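Long-range contacts in putative hexose oxidase (Nonomuraea sp. ATCC 39727, PDB 5AWV), which probably oxidises the sugar of a glycopeptide antibiotic of the teicoplanin type, using a covalently bound FAD and molecular oxygen: residues G56-I61 / K103-M108; P244-T249 / Q348-S353; T289-Q294 / M311-D316. One frame throughout, in Å; residues are numbered along the deposited sequence.

How the contacts relate
From the N terminus, contact 1 comes first: strand 104-107 returns beside strand 60-63 and closes a loop of 41 residues holding helix 67-80 and strand 84-87, within the FAD-binding domain. Contact 2 opens later, after strand 223-229, and closes a loop of 98 residues when the end of strand 340-349 meets 244-249. Contact 3, the hairpin of strands 291-298 and 309-316, is nested inside that loop. Contacts 2 and 3 both reach one antiparallel sheet and touch, P247 CB lying 3.4 Å from D316 OD1. Contact 1 stands apart, its centre about 38 Å from that of contact 2 and about 40 Å from that of contact 3.

Contact 1: G56-I61 / K103-M108; sequences GEPDYI and KVIIDM
Y60 and V104, with I61 and I105 next to them, pair two parallel strands in the small mixed sheet of the FAD-binding domain, where strand 104-107 lies between strands 60-63 and 84-87. The backbone bonds between these two inner strands are weak. K103 O receives two of them, from D59 N at 2.7 Å with a strongly bent N-H...O angle of 125°, and from Y60 N, longer but straighter. Two residues past K103, I105 N gives a similarly long, weak bond to Y60 O, and V104 CA adds a CH...O contact to the same oxygen.

Aromatic packing occupies the face carrying Y60 and V104. With CG between the backbone N and the carbonyl carbon, chi1 of 53° turns one face of the Y60 ring to V104. V104 CG2 sits over that ring in a CH-pi contact, 3.8 Å from the Y60 centroid and displaced toward the rim, while CG1 meets CE2. K34 makes a cation-pi contact with this ring, and helix 67-80 packs on both side chains.

Aliphatic contacts fill the other face. I61 and I105 lie side by side and point the same way, CG2 and CG1 of I61 both approaching I105 CB. P58 CG lies 4.0 Å from I105 CD1, the end of that side chain, and I61 CG2 also rests on D107 CB. M108, just past the strand, touches the FAD, so the strand ends at the cofactor.

Charged groups gather where the strands begin. D59 forms its salt bridge with K82, while the aliphatic part of K103 crosses the D59 carboxylate. Bent at chi2, the lysine carries its amine to a water between the two segments: K103 NZ donates to it at 2.7 Å, and it lies 2.8 Å from E57 O, within hydrogen-bonding distance.

Contact 2: P244-T249 / Q348-S353; sequences PKPPAT and QRWLAS
W350 turns its indole back to P246 because its CG stands anti to the backbone N (chi1 -175°), while chi2 of -105° turns one face of the indole to P246 CB and CG. The contact joins the proline-rich approach to strand 249-257 with the end of strand 340-349, neighbouring antiparallel strands at one side of the large substrate-domain sheet. Segment 348-353 then leaves the sheet through a type II beta turn from R349 to A352, closed by the A352 N to R349 O bond.

P246 CB lies over the middle of the indole face, 3.5 Å from the centroid of the W350 five-membered ring and only 15° off its normal, a clear CH-pi contact. Its neighbour CG leans over the pyrrole side, nearest NE1 and CD1. The two side chains cross at about a right angle, and P246 CB comes within 3.4 Å of W350 CE2, a tight approach. P247 adds its ring carbon CD near W350 CZ3 and its carbonyl oxygen against W350 CB. Y139 of helix 131-142 packs edge-to-face with the indole and also touches P246, bringing that helix against the same pair.

Along the backbone, T249 and R349 form an antiparallel non-hydrogen-bonded pair with CA atoms 4.3 Å apart, and T249 CA directs a CH...O contact to Q348 O. The polar ends of these residues are held elsewhere: T249 OG1 by E347, and R349 NE by N44 of a second subunit. That asparagine also bonds W350 O, so the turn contributes to the assembly interface.

One conventional hydrogen bond fastens the two segments. W350 N donates it to A248 O at 3.0 Å with an N-H...O angle of 164°, and the nitrogen stands 38° out of the carbonyl plane.

Contact 3: T289-Q294 / M311-D316; sequences TGLWSQ and MPIQVD
W292 and Q314 meet across a beta hairpin, strands 291-298 and 309-316, in the large antiparallel sheet. They touch at an edge: Q314 CG lies near the indole plane, 4.0 Å from W292 CE3, and the ring and amide planes stand 80° apart. A chi1 of 61° places Q314 CG by the tryptophan edge, and the extended chain beyond crosses the tryptophan obliquely. P167 touches both side chains. W292 also packs on a modified side chain of the bound peptide, so this face borders the bound glycopeptide.

On the reverse face, L291 and V315 cross, with L291 CD1 3.6 Å from V315 CG2; farther along, S293 CB meets I313 CG1. The S293 hydroxyl bonds Y278 and H329, and helix 322-334 covers L291 and I313.

P312 packs its ring CD against Q294 O at 3.1 Å, and M311 CG approaches the same oxygen. Four backbone bonds lock the register. Q294 N reaches P312 O and D316 N reaches G290 O, while the W292-Q314 pair is bonded both ways: W292 N to Q314 O at 2.9 Å, and Q314 N to W292 O at 2.8 Å.

Contact 1: G56-I61 / K103-M108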
ATOM      1  N   GLY A  56      -6.886  17.869  -6.568  1.00 22.80           N
ATOM      2  CA  GLY A  56      -6.131  19.019  -6.151  1.00 25.81           C
ATOM      3  C   GLY A  56      -5.691  19.791  -7.365  1.00 27.89           C
ATOM      4  O   GLY A  56      -5.983  19.395  -8.507  1.00 31.71           O
ATOM      5  N   GLU A  57      -5.022  20.905  -7.111  1.00 27.03           N
ATOM      6  CA  GLU A  57      -4.531  21.795  -8.159  1.00 30.81           C
ATOM      7  C   GLU A  57      -3.184  22.347  -7.654  1.00 29.60           C
ATOM      8  O   GLU A  57      -3.101  23.460  -7.195  1.00 27.36           O
ATOM      9  CB  GLU A  57      -5.590  22.921  -8.415  1.00 35.78           C
ATOM     10  CG  GLU A  57      -5.312  23.820  -9.619  1.00 42.47           C
ATOM     11  CD  GLU A  57      -5.326  23.043 -10.951  1.00 51.54           C
ATOM     12  OE1 GLU A  57      -6.171  22.103 -11.051  1.00 41.41           O
ATOM     13  OE2 GLU A  57      -4.491  23.365 -11.861  1.00 50.43           O
ATOM     14  N   PRO A  58      -2.137  21.526  -7.676  1.00 24.31           N
ATOM     15  CA  PRO A  58      -0.905  22.028  -7.134  1.00 24.99           C
ATOM     16  C   PRO A  58      -0.251  23.110  -8.022  1.00 25.97           C
ATOM     17  O   PRO A  58      -0.431  23.100  -9.240  1.00 25.14           O
ATOM     18  CB  PRO A  58      -0.007  20.770  -7.066  1.00 24.24           C
ATOM     19  CG  PRO A  58      -0.617  19.837  -8.034  1.00 25.18           C
ATOM     20  CD  PRO A  58      -2.051  20.099  -8.069  1.00 23.52           C
ATOM     21  N   ASP A  59       0.563  23.952  -7.401  1.00 25.72           N
ATOM     22  CA  ASP A  59       1.399  24.908  -8.152  1.00 25.51           C
ATOM     23  C   ASP A  59       2.335  24.189  -9.115  1.00 28.06           C
ATOM     24  O   ASP A  59       2.535  24.625 -10.257  1.00 21.28           O
ATOM     25  CB  ASP A  59       2.224  25.781  -7.200  1.00 25.05           C
ATOM     26  CG  ASP A  59       1.352  26.714  -6.332  1.00 30.17           C
ATOM     27  OD1 ASP A  59       0.139  26.938  -6.610  1.00 32.14           O
ATOM     28  OD2 ASP A  59       1.881  27.220  -5.363  1.00 32.20           O
ATOM     29  N   TYR A  60       2.961  23.102  -8.637  1.00 23.40           N
ATOM     30  CA  TYR A  60       3.740  22.291  -9.546  1.00 22.17           C
ATOM     31  C   TYR A  60       3.798  20.899  -9.005  1.00 21.70           C
ATOM     32  O   TYR A  60       3.515  20.700  -7.803  1.00 21.38           O
ATOM     33  CB  TYR A  60       5.181  22.829  -9.782  1.00 22.44           C
ATOM     34  CG  TYR A  60       6.054  23.110  -8.603  1.00 24.42           C
ATOM     35  CD1 TYR A  60       5.981  24.350  -7.895  1.00 26.10           C
ATOM     36  CD2 TYR A  60       7.026  22.181  -8.192  1.00 22.67           C
ATOM     37  CE1 TYR A  60       6.822  24.592  -6.796  1.00 22.77           C
ATOM     38  CE2 TYR A  60       7.801  22.422  -7.117  1.00 24.58           C
ATOM     39  CZ  TYR A  60       7.711  23.632  -6.408  1.00 24.30           C
ATOM     40  OH  TYR A  60       8.563  23.780  -5.283  1.00 24.99           O
ATOM     41  N   ILE A  61       4.190  19.963  -9.860  1.00 21.15           N
ATOM     42  CA  ILE A  61       4.555  18.610  -9.430  1.00 20.35           C
ATOM     43  C   ILE A  61       6.063  18.384  -9.726  1.00 18.78           C
ATOM     44  O   ILE A  61       6.523  18.567 -10.831  1.00 20.73           O
ATOM     45  CB  ILE A  61       3.625  17.595 -10.146  1.00 23.58           C
ATOM     46  CG1 ILE A  61       2.193  17.931  -9.798  1.00 24.76           C
ATOM     47  CG2 ILE A  61       3.929  16.152  -9.739  1.00 23.69           C
ATOM     48  CD1 ILE A  61       1.108  17.274 -10.598  1.00 24.11           C
ATOM     49  N   LYS A 103       0.127  22.345  -2.337  1.00 23.38           N
ATOM     50  CA  LYS A 103       0.641  23.147  -3.411  1.00 23.54           C
ATOM     51  C   LYS A 103       1.764  22.536  -4.194  1.00 21.70           C
ATOM     52  O   LYS A 103       2.041  22.993  -5.318  1.00 23.98           O
ATOM     53  CB  LYS A 103       1.100  24.496  -2.834  1.00 24.86           C
ATOM     54  CG  LYS A 103      -0.004  25.297  -2.180  1.00 26.40           C
ATOM     55  CD  LYS A 103      -1.092  25.745  -3.143  1.00 29.10           C
ATOM     56  CE  LYS A 103      -2.268  26.343  -2.376  1.00 32.14           C
ATOM     57  NZ  LYS A 103      -3.236  26.872  -3.378  1.00 34.47           N
ATOM     58  N   VAL A 104       2.507  21.641  -3.591  1.00 18.78           N
ATOM     59  CA  VAL A 104       3.495  20.917  -4.345  1.00 18.80           C
ATOM     60  C   VAL A 104       3.324  19.435  -4.114  1.00 20.86           C
ATOM     61  O   VAL A 104       3.245  18.997  -2.965  1.00 18.54           O
ATOM     62  CB  VAL A 104       4.875  21.326  -3.885  1.00 20.28           C
ATOM     63  CG1 VAL A 104       5.920  20.559  -4.605  1.00 20.74           C
ATOM     64  CG2 VAL A 104       5.122  22.812  -4.242  1.00 26.53           C
ATOM     65  N   ILE A 105       3.351  18.655  -5.192  1.00 20.57           N
ATOM     66  CA  ILE A 105       3.478  17.191  -5.063  1.00 19.66           C
ATOM     67  C   ILE A 105       4.887  16.770  -5.418  1.00 19.08           C
ATOM     68  O   ILE A 105       5.388  17.142  -6.473  1.00 24.34           O
ATOM     69  CB  ILE A 105       2.430  16.477  -5.946  1.00 19.75           C
ATOM     70  CG1 ILE A 105       1.070  16.869  -5.456  1.00 19.17           C
ATOM     71  CG2 ILE A 105       2.637  14.957  -5.873  1.00 18.76           C
ATOM     72  CD1 ILE A 105      -0.082  16.317  -6.242  1.00 22.45           C
ATOM     73  N   ILE A 106       5.593  16.100  -4.513  1.00 15.73           N
ATOM     74  CA  ILE A 106       6.794  15.426  -4.877  1.00 17.12           C
ATOM     75  C   ILE A 106       6.403  13.990  -5.350  1.00 17.36           C
ATOM     76  O   ILE A 106       5.997  13.141  -4.550  1.00 17.18           O
ATOM     77  CB  ILE A 106       7.816  15.393  -3.745  1.00 17.91           C
ATOM     78  CG1 ILE A 106       8.150  16.860  -3.350  1.00 20.76           C
ATOM     79  CG2 ILE A 106       9.050  14.642  -4.175  1.00 18.99           C
ATOM     80  CD1 ILE A 106       9.072  16.989  -2.149  1.00 22.91           C
ATOM     81  N   ASP A 107       6.609  13.752  -6.639  1.00 15.38           N
ATOM     82  CA  ASP A 107       6.163  12.550  -7.298  1.00 17.65           C
ATOM     83  C   ASP A 107       7.360  11.629  -7.470  1.00 17.17           C
ATOM     84  O   ASP A 107       8.365  12.019  -8.055  1.00 19.44           O
ATOM     85  CB  ASP A 107       5.503  12.886  -8.634  1.00 18.91           C
ATOM     86  CG  ASP A 107       4.877  11.642  -9.311  1.00 21.54           C
ATOM     87  OD1 ASP A 107       5.594  10.611  -9.432  1.00 20.20           O
ATOM     88  OD2 ASP A 107       3.671  11.705  -9.637  1.00 23.12           O
ATOM     89  N   MET A 108       7.264  10.414  -6.938  1.00 16.86           N
ATOM     90  CA  MET A 108       8.383   9.469  -6.893  1.00 16.46           C
ATOM     91  C   MET A 108       8.492   8.481  -8.039  1.00 16.43           C
ATOM     92  O   MET A 108       9.331   7.529  -7.968  1.00 16.40           O
ATOM     93  CB  MET A 108       8.360   8.692  -5.602  1.00 18.95           C
ATOM     94  CG  MET A 108       8.222   9.543  -4.320  1.00 24.11           C
ATOM     95  SD  MET A 108       9.541  10.726  -3.959  1.00 23.83           S
ATOM     96  CE  MET A 108      10.533   9.674  -2.988  1.00 22.43           C
TER
HETATM   97  O   HOH W   1      -3.910  24.681  -4.779  1.00 45.35           O

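Contact 2: P244-T249 / Q348-S353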
ATOM      1  N   PRO A 244      11.369 -14.062   2.120  1.00 16.54           N
ATOM      2  CA  PRO A 244      10.545 -15.301   2.018  1.00 15.48           C
ATOM      3  C   PRO A 244      10.476 -15.867   0.599  1.00 16.80           C
ATOM      4  O   PRO A 244      10.492 -15.122  -0.371  1.00 15.83           O
ATOM      5  CB  PRO A 244       9.168 -14.827   2.410  1.00 15.73           C
ATOM      6  CG  PRO A 244       9.440 -13.690   3.345  1.00 17.38           C
ATOM      7  CD  PRO A 244      10.626 -12.977   2.809  1.00 16.79           C
ATOM      8  N   LYS A 245      10.528 -17.182   0.504  1.00 17.62           N
ATOM      9  CA  LYS A 245      10.436 -17.844  -0.746  1.00 20.30           C
ATOM     10  C   LYS A 245       8.960 -18.050  -1.055  1.00 19.32           C
ATOM     11  O   LYS A 245       8.286 -18.627  -0.231  1.00 18.30           O
ATOM     12  CB  LYS A 245      11.136 -19.196  -0.646  1.00 22.53           C
ATOM     13  CG  LYS A 245      11.123 -19.994  -1.978  1.00 25.35           C
ATOM     14  CD  LYS A 245      11.896 -21.334  -1.909  1.00 28.56           C
ATOM     15  CE  LYS A 245      13.241 -21.246  -1.138  1.00 34.11           C
ATOM     16  NZ  LYS A 245      14.539 -21.401  -1.900  1.00 41.37           N
ATOM     17  N   PRO A 246       8.443 -17.526  -2.198  1.00 17.38           N
ATOM     18  CA  PRO A 246       6.999 -17.794  -2.426  1.00 18.09           C
ATOM     19  C   PRO A 246       6.720 -19.296  -2.693  1.00 17.12           C
ATOM     20  O   PRO A 246       7.625 -20.075  -3.028  1.00 16.20           O
ATOM     21  CB  PRO A 246       6.675 -16.949  -3.687  1.00 17.37           C
ATOM     22  CG  PRO A 246       7.943 -17.030  -4.462  1.00 18.97           C
ATOM     23  CD  PRO A 246       9.062 -16.959  -3.407  1.00 19.23           C
ATOM     24  N   PRO A 247       5.487 -19.714  -2.485  1.00 18.87           N
ATOM     25  CA  PRO A 247       5.135 -21.055  -2.871  1.00 18.72           C
ATOM     26  C   PRO A 247       5.268 -21.199  -4.413  1.00 17.16           C
ATOM     27  O   PRO A 247       4.873 -20.267  -5.143  1.00 19.56           O
ATOM     28  CB  PRO A 247       3.645 -21.176  -2.492  1.00 19.18           C
ATOM     29  CG  PRO A 247       3.246 -19.864  -2.059  1.00 21.63           C
ATOM     30  CD  PRO A 247       4.404 -18.981  -1.835  1.00 17.88           C
ATOM     31  N   ALA A 248       5.752 -22.343  -4.868  1.00 17.11           N
ATOM     32  CA  ALA A 248       5.764 -22.642  -6.296  1.00 18.67           C
ATOM     33  C   ALA A 248       4.370 -22.607  -6.904  1.00 18.17           C
ATOM     34  O   ALA A 248       4.165 -22.034  -7.991  1.00 18.36           O
ATOM     35  CB  ALA A 248       6.370 -23.998  -6.515  1.00 22.12           C
ATOM     36  N   THR A 249       3.385 -23.142  -6.149  1.00 17.83           N
ATOM     37  CA  THR A 249       2.010 -23.227  -6.590  1.00 17.15           C
ATOM     38  C   THR A 249       1.035 -23.053  -5.441  1.00 16.45           C
ATOM     39  O   THR A 249       1.392 -23.291  -4.288  1.00 16.18           O
ATOM     40  CB  THR A 249       1.685 -24.579  -7.257  1.00 22.10           C
ATOM     41  OG1 THR A 249       1.861 -25.573  -6.314  1.00 21.85           O
ATOM     42  CG2 THR A 249       2.615 -24.905  -8.409  1.00 22.52           C
ATOM     43  N   GLN A 348      -2.555 -23.222  -9.264  1.00 25.71           N
ATOM     44  CA  GLN A 348      -1.950 -22.124 -10.082  1.00 26.97           C
ATOM     45  C   GLN A 348      -0.513 -21.864  -9.688  1.00 22.47           C
ATOM     46  O   GLN A 348      -0.197 -21.872  -8.522  1.00 18.43           O
ATOM     47  CB  GLN A 348      -2.698 -20.834  -9.816  1.00 34.17           C
ATOM     48  CG  GLN A 348      -4.185 -20.997  -9.987  1.00 40.99           C
ATOM     49  CD  GLN A 348      -4.853 -19.682 -10.229  1.00 43.25           C
ATOM     50  OE1 GLN A 348      -4.614 -19.054 -11.248  1.00 58.55           O
ATOM     51  NE2 GLN A 348      -5.669 -19.252  -9.312  1.00 40.21           N
ATOM     52  N   ARG A 349       0.340 -21.555 -10.662  1.00 21.02           N
ATOM     53  CA  ARG A 349       1.702 -21.243 -10.386  1.00 20.32           C
ATOM     54  C   ARG A 349       1.795 -19.802  -9.838  1.00 17.38           C
ATOM     55  O   ARG A 349       1.009 -18.952 -10.196  1.00 16.35           O
ATOM     56  CB  ARG A 349       2.558 -21.326 -11.646  1.00 24.87           C
ATOM     57  CG  ARG A 349       2.544 -22.660 -12.389  1.00 26.35           C
ATOM     58  CD  ARG A 349       3.620 -22.588 -13.496  1.00 28.45           C
ATOM     59  NE  ARG A 349       3.429 -21.470 -14.446  1.00 27.86           N
ATOM     60  CZ  ARG A 349       2.608 -21.474 -15.493  1.00 26.78           C
ATOM     61  NH1 ARG A 349       1.818 -22.511 -15.755  1.00 29.49           N
ATOM     62  NH2 ARG A 349       2.500 -20.401 -16.240  1.00 26.71           N
ATOM     63  N   TRP A 350       2.806 -19.557  -9.043  1.00 17.52           N
ATOM     64  CA  TRP A 350       3.074 -18.232  -8.552  1.00 19.75           C
ATOM     65  C   TRP A 350       3.303 -17.263  -9.716  1.00 19.35           C
ATOM     66  O   TRP A 350       4.075 -17.554 -10.659  1.00 20.08           O
ATOM     67  CB  TRP A 350       4.299 -18.281  -7.670  1.00 20.20           C
ATOM     68  CG  TRP A 350       4.599 -16.996  -7.009  1.00 19.44           C
ATOM     69  CD1 TRP A 350       5.610 -16.075  -7.308  1.00 18.75           C
ATOM     70  CD2 TRP A 350       3.893 -16.482  -5.927  1.00 20.59           C
ATOM     71  NE1 TRP A 350       5.556 -15.007  -6.428  1.00 20.90           N
ATOM     72  CE2 TRP A 350       4.474 -15.208  -5.606  1.00 21.61           C
ATOM     73  CE3 TRP A 350       2.752 -16.902  -5.258  1.00 22.66           C
ATOM     74  CZ2 TRP A 350       3.987 -14.408  -4.586  1.00 25.95           C
ATOM     75  CZ3 TRP A 350       2.279 -16.101  -4.218  1.00 24.55           C
ATOM     76  CH2 TRP A 350       2.874 -14.870  -3.913  1.00 26.70           C
ATOM     77  N   LEU A 351       2.595 -16.145  -9.638  1.00 19.14           N
ATOM     78  CA  LEU A 351       2.585 -15.091 -10.592  1.00 21.90           C
ATOM     79  C   LEU A 351       2.338 -15.561 -12.019  1.00 24.38           C
ATOM     80  O   LEU A 351       2.852 -14.966 -12.973  1.00 22.34           O
ATOM     81  CB  LEU A 351       3.884 -14.266 -10.532  1.00 21.70           C
ATOM     82  CG  LEU A 351       4.168 -13.480  -9.248  1.00 22.51           C
ATOM     83  CD1 LEU A 351       5.584 -12.969  -9.279  1.00 24.50           C
ATOM     84  CD2 LEU A 351       3.155 -12.375  -9.031  1.00 24.92           C
ATOM     85  N   ALA A 352       1.534 -16.586 -12.175  1.00 23.72           N
ATOM     86  CA  ALA A 352       1.170 -17.002 -13.534  1.00 29.46           C
ATOM     87  C   ALA A 352       0.468 -15.942 -14.357  1.00 31.38           C
ATOM     88  O   ALA A 352       0.649 -15.948 -15.539  1.00 32.83           O
ATOM     89  CB  ALA A 352       0.360 -18.291 -13.552  1.00 29.62           C
ATOM     90  N   SER A 353      -0.255 -15.004 -13.784  1.00 33.20           N
ATOM     91  CA  SER A 353      -0.687 -13.774 -14.553  1.00 41.37           C
ATOM     92  C   SER A 353      -0.156 -12.594 -13.792  1.00 48.67           C
ATOM     93  O   SER A 353       0.006 -12.694 -12.568  1.00 53.19           O
ATOM     94  CB  SER A 353      -2.201 -13.691 -14.677  1.00 46.17           C
ATOM     95  OG  SER A 353      -2.783 -14.255 -13.510  1.00 52.28           O
TER

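Contact 3: T289-Q294 / M311-D316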
ATOM      1  N   THR A 289      -1.722 -21.495   8.644  1.00 14.78           N
ATOM      2  CA  THR A 289      -0.939 -20.321   8.296  1.00 15.24           C
ATOM      3  C   THR A 289      -0.693 -20.237   6.767  1.00 17.12           C
ATOM      4  O   THR A 289      -0.524 -19.138   6.231  1.00 14.67           O
ATOM      5  CB  THR A 289       0.416 -20.230   8.991  1.00 15.87           C
ATOM      6  OG1 THR A 289       1.142 -21.424   8.751  1.00 17.31           O
ATOM      7  CG2 THR A 289       0.257 -20.003  10.464  1.00 16.61           C
ATOM      8  N   GLY A 290      -0.700 -21.391   6.090  1.00 16.62           N
ATOM      9  CA  GLY A 290      -0.598 -21.479   4.611  1.00 17.68           C
ATOM     10  C   GLY A 290      -1.906 -21.250   3.802  1.00 15.95           C
ATOM     11  O   GLY A 290      -1.885 -21.304   2.555  1.00 15.22           O
ATOM     12  N   LEU A 291      -2.980 -20.877   4.493  1.00 14.38           N
ATOM     13  CA  LEU A 291      -4.281 -20.597   3.872  1.00 13.75           C
ATOM     14  C   LEU A 291      -4.694 -19.164   4.122  1.00 14.27           C
ATOM     15  O   LEU A 291      -4.481 -18.567   5.226  1.00 14.83           O
ATOM     16  CB  LEU A 291      -5.361 -21.522   4.499  1.00 14.43           C
ATOM     17  CG  LEU A 291      -6.793 -21.414   3.958  1.00 15.98           C
ATOM     18  CD1 LEU A 291      -7.567 -22.742   3.978  1.00 15.56           C
ATOM     19  CD2 LEU A 291      -7.620 -20.333   4.665  1.00 17.18           C
ATOM     20  N   TRP A 292      -5.320 -18.620   3.131  1.00 14.10           N
ATOM     21  CA  TRP A 292      -5.940 -17.334   3.221  1.00 14.35           C
ATOM     22  C   TRP A 292      -7.222 -17.291   2.419  1.00 14.46           C
ATOM     23  O   TRP A 292      -7.370 -17.919   1.384  1.00 14.54           O
ATOM     24  CB  TRP A 292      -4.978 -16.272   2.629  1.00 14.25           C
ATOM     25  CG  TRP A 292      -5.565 -14.869   2.630  1.00 15.92           C
ATOM     26  CD1 TRP A 292      -5.563 -13.940   3.650  1.00 16.49           C
ATOM     27  CD2 TRP A 292      -6.168 -14.230   1.517  1.00 17.29           C
ATOM     28  NE1 TRP A 292      -6.172 -12.798   3.254  1.00 18.62           N
ATOM     29  CE2 TRP A 292      -6.542 -12.922   1.939  1.00 18.10           C
ATOM     30  CE3 TRP A 292      -6.436 -14.625   0.211  1.00 17.79           C
ATOM     31  CZ2 TRP A 292      -7.235 -12.042   1.107  1.00 20.27           C
ATOM     32  CZ3 TRP A 292      -7.157 -13.751  -0.621  1.00 19.94           C
ATOM     33  CH2 TRP A 292      -7.499 -12.457  -0.186  1.00 19.57           C
ATOM     34  N   SER A 293      -8.155 -16.532   2.929  1.00 14.49           N
ATOM     35  CA  SER A 293      -9.417 -16.306   2.237  1.00 16.08           C
ATOM     36  C   SER A 293      -9.961 -14.973   2.557  1.00 15.73           C
ATOM     37  O   SER A 293      -9.568 -14.332   3.540  1.00 16.19           O
ATOM     38  CB  SER A 293     -10.422 -17.411   2.624  1.00 17.01           C
ATOM     39  OG  SER A 293     -10.799 -17.293   3.981  1.00 17.40           O
ATOM     40  N   GLN A 294     -10.855 -14.517   1.709  1.00 16.52           N
ATOM     41  CA  GLN A 294     -11.658 -13.403   2.121  1.00 18.02           C
ATOM     42  C   GLN A 294     -13.110 -13.497   1.754  1.00 18.21           C
ATOM     43  O   GLN A 294     -13.415 -13.843   0.625  1.00 17.10           O
ATOM     44  CB  GLN A 294     -11.071 -12.070   1.617  1.00 20.86           C
ATOM     45  CG  GLN A 294     -11.052 -11.786   0.191  1.00 23.10           C
ATOM     46  CD  GLN A 294     -10.539 -10.333  -0.090  1.00 29.06           C
ATOM     47  OE1 GLN A 294      -9.828  -9.741   0.677  1.00 25.93           O
ATOM     48  NE2 GLN A 294     -10.924  -9.797  -1.202  1.00 28.65           N
ATOM     49  N   MET A 311     -16.206 -15.894  -1.821  1.00 18.86           N
ATOM     50  CA  MET A 311     -15.109 -16.137  -0.879  1.00 18.31           C
ATOM     51  C   MET A 311     -13.992 -16.786  -1.627  1.00 16.09           C
ATOM     52  O   MET A 311     -13.939 -18.016  -1.752  1.00 16.72           O
ATOM     53  CB  MET A 311     -15.566 -16.940   0.330  1.00 19.97           C
ATOM     54  CG  MET A 311     -14.494 -17.129   1.363  1.00 21.60           C
ATOM     55  SD  MET A 311     -14.984 -18.053   2.835  1.00 25.56           S
ATOM     56  CE  MET A 311     -14.832 -19.722   2.194  1.00 27.77           C
ATOM     57  N   PRO A 312     -13.103 -15.976  -2.185  1.00 17.17           N
ATOM     58  CA  PRO A 312     -11.901 -16.603  -2.742  1.00 17.41           C
ATOM     59  C   PRO A 312     -11.041 -17.205  -1.621  1.00 16.66           C
ATOM     60  O   PRO A 312     -10.971 -16.636  -0.474  1.00 14.90           O
ATOM     61  CB  PRO A 312     -11.159 -15.427  -3.455  1.00 19.61           C
ATOM     62  CG  PRO A 312     -12.173 -14.338  -3.486  1.00 21.08           C
ATOM     63  CD  PRO A 312     -13.181 -14.539  -2.434  1.00 18.97           C
ATOM     64  N   ILE A 313     -10.385 -18.299  -1.931  1.00 15.17           N
ATOM     65  CA  ILE A 313      -9.496 -18.978  -1.017  1.00 16.63           C
ATOM     66  C   ILE A 313      -8.229 -19.383  -1.764  1.00 16.59           C
ATOM     67  O   ILE A 313      -8.279 -19.831  -2.937  1.00 17.76           O
ATOM     68  CB  ILE A 313     -10.138 -20.266  -0.478  1.00 18.37           C
ATOM     69  CG1 ILE A 313     -11.557 -19.988  -0.023  1.00 21.35           C
ATOM     70  CG2 ILE A 313      -9.293 -20.937   0.591  1.00 17.94           C
ATOM     71  CD1 ILE A 313     -12.354 -21.269   0.091  1.00 21.27           C
ATOM     72  N   GLN A 314      -7.103 -19.328  -1.074  1.00 14.85           N
ATOM     73  CA  GLN A 314      -5.912 -19.959  -1.593  1.00 15.86           C
ATOM     74  C   GLN A 314      -5.120 -20.618  -0.544  1.00 15.81           C
ATOM     75  O   GLN A 314      -5.077 -20.154   0.623  1.00 14.07           O
ATOM     76  CB  GLN A 314      -5.085 -18.910  -2.334  1.00 18.90           C
ATOM     77  CG  GLN A 314      -4.637 -17.782  -1.503  1.00 22.58           C
ATOM     78  CD  GLN A 314      -3.763 -16.738  -2.293  1.00 26.51           C
ATOM     79  OE1 GLN A 314      -2.593 -16.570  -2.016  1.00 25.28           O
ATOM     80  NE2 GLN A 314      -4.348 -16.097  -3.226  1.00 29.20           N
ATOM     81  N   VAL A 315      -4.435 -21.679  -0.915  1.00 14.65           N
ATOM     82  CA  VAL A 315      -3.564 -22.377   0.006  1.00 15.87           C
ATOM     83  C   VAL A 315      -2.273 -22.699  -0.690  1.00 17.83           C
ATOM     84  O   VAL A 315      -2.276 -23.037  -1.874  1.00 16.78           O
ATOM     85  CB  VAL A 315      -4.221 -23.708   0.443  1.00 17.81           C
ATOM     86  CG1 VAL A 315      -3.440 -24.433   1.523  1.00 17.43           C
ATOM     87  CG2 VAL A 315      -5.587 -23.380   0.984  1.00 22.65           C
ATOM     88  N   ASP A 316      -1.176 -22.552   0.043  1.00 17.68           N
ATOM     89  CA  ASP A 316       0.137 -23.027  -0.368  1.00 18.73           C
ATOM     90  C   ASP A 316       0.039 -24.509  -0.687  1.00 18.71           C
ATOM     91  O   ASP A 316      -0.216 -25.315   0.205  1.00 18.56           O
ATOM     92  CB  ASP A 316       1.115 -22.797   0.794  1.00 19.06           C
ATOM     93  CG  ASP A 316       2.533 -23.241   0.484  1.00 20.71           C
ATOM     94  OD1 ASP A 316       2.796 -23.881  -0.568  1.00 20.44           O
ATOM     95  OD2 ASP A 316       3.391 -22.823   1.261  1.00 25.65           O
TER